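Local coordinates for protein NLP/P60 (Enterococcus faecium, PDB 6B8C) that probably cleaves peptide stems of bacterial peptidoglycan as an NlpC/P60 endopeptidase, generating muropeptides that enhance host immunity, at residues Gly72-Thr75 and Val76-Glu79. Residues are numbered along the deposited sequence; the frame is centred on the assembly and turned at random.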
# COMPACT_ATOMS: atom_id res chain seq x y z
N GLY A 72 -8.33 -1.50 -7.11
CA GLY A 72 -9.48 -0.86 -6.49
C GLY A 72 -9.27 0.52 -5.89
O GLY A 72 -8.17 0.85 -5.44
N GLY A 73 -10.33 1.33 -5.87
CA GLY A 73 -10.26 2.65 -5.28
C GLY A 73 -10.33 2.67 -3.76
O GLY A 73 -9.88 3.64 -3.14
N TRP A 74 -10.88 1.62 -3.16
CA TRP A 74 -10.87 1.44 -1.72
C TRP A 74 -10.20 0.09 -1.41
O TRP A 74 -9.66 -0.57 -2.30
CB TRP A 74 -12.28 1.56 -1.13
CG TRP A 74 -13.34 0.74 -1.81
CD1 TRP A 74 -13.78 0.86 -3.10
CD2 TRP A 74 -14.13 -0.29 -1.21
NE1 TRP A 74 -14.78 -0.05 -3.35
CE2 TRP A 74 -15.01 -0.77 -2.21
CE3 TRP A 74 -14.17 -0.88 0.06
CZ2 TRP A 74 -15.92 -1.80 -1.97
CZ3 TRP A 74 -15.08 -1.90 0.29
CH2 TRP A 74 -15.94 -2.35 -0.71
N THR A 75 -10.25 -0.30 -0.14
CA THR A 75 -9.34 -1.34 0.34
C THR A 75 -9.67 -2.72 -0.21
O THR A 75 -8.77 -3.46 -0.61
CB THR A 75 -9.34 -1.35 1.87
OG1 THR A 75 -8.74 -2.56 2.34
CG2 THR A 75 -10.77 -1.24 2.40
N VAL A 76 -10.95 -3.07 -0.26
CA VAL A 76 -11.34 -4.46 -0.49
C VAL A 76 -11.13 -4.90 -1.94
O VAL A 76 -10.58 -6.00 -2.15
CB VAL A 76 -12.79 -4.70 -0.04
CG1 VAL A 76 -13.18 -6.15 -0.28
CG2 VAL A 76 -12.95 -4.35 1.43
N PRO A 77 -11.51 -4.12 -2.96
CA PRO A 77 -11.17 -4.52 -4.33
C PRO A 77 -9.69 -4.76 -4.55
O PRO A 77 -9.31 -5.67 -5.30
CB PRO A 77 -11.69 -3.36 -5.18
CG PRO A 77 -11.94 -2.24 -4.22
CD PRO A 77 -12.34 -2.90 -2.95
N GLN A 78 -8.83 -3.98 -3.88
CA GLN A 78 -7.39 -4.17 -4.02
C GLN A 78 -6.92 -5.54 -3.55
O GLN A 78 -5.79 -5.92 -3.85
CB GLN A 78 -6.65 -3.07 -3.24
CG GLN A 78 -7.01 -1.67 -3.70
CD GLN A 78 -6.02 -0.62 -3.22
OE1 GLN A 78 -5.09 -0.91 -2.47
NE2 GLN A 78 -6.22 0.62 -3.67
N GLU A 79 -7.77 -6.29 -2.84
CA GLU A 79 -7.43 -7.65 -2.45
C GLU A 79 -7.43 -8.62 -3.62
O GLU A 79 -6.95 -9.75 -3.46
CB GLU A 79 -8.42 -8.15 -1.39
CG GLU A 79 -8.47 -7.32 -0.12
CD GLU A 79 -9.64 -7.72 0.77
OE1 GLU A 79 -10.28 -6.82 1.36
OE2 GLU A 79 -9.92 -8.93 0.88
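Pro-77 lies against the indole of Trp-74 in a CH-pi contact, within the loop that links helix 55-67 to strand 83-85 of this NlpC/P60 domain, a member of the papain-like peptidase clan CA. The CH-pi assignment rests on Pro-77 CD standing 3.6 Å from the centroid of the five-membered ring of Trp-74, only 15° off its normal, and the two side chains cross at nearly a right angle. Beside this contact, Val-76 runs alongside the indole and meets its benzo part obliquely, with Val-76 CG2 3.4 Å from Trp-74 CZ3. Chi1 of 50° places Trp-74 CG between its own backbone N and carbonyl carbon, which turns the ring toward Val-76 and Pro-77.

The chain folds back on itself here: the CB-CG side of the same proline meets Gly-72, whose CA lies 3.6 Å from Pro-77 CB.

Gln-78 bridges residues 72 to 78 by a polar route. Its extended chain passes the carbonyl of Trp-74, Gln-78 CG lying 3.2 Å from Trp-74 O, and its amide then reaches back to Gly-72. The bond runs from Gln-78 NE2 to Gly-72 O, 2.6 Å long and nearly straight at 168°, with the acceptor almost in the glutamine's amide plane. Within 76-79, which has helical phi/psi, a backbone bond from Glu-79 N to Val-76 O, 2.9 Å, closes the turn.

Further out, the Gln-78 amide is held at both ends by helix 55-67: OE1 is hydrogen-bonded to Thr-59 OG1, while NE2 also bonds Ser-56 O. Thr-75 OG1 and Glu-79 OE1 both bond the hydroxyl of Thr-104, and the second carboxylate oxygen, Glu-79 OE2, bonds the backbone N of Gly-102.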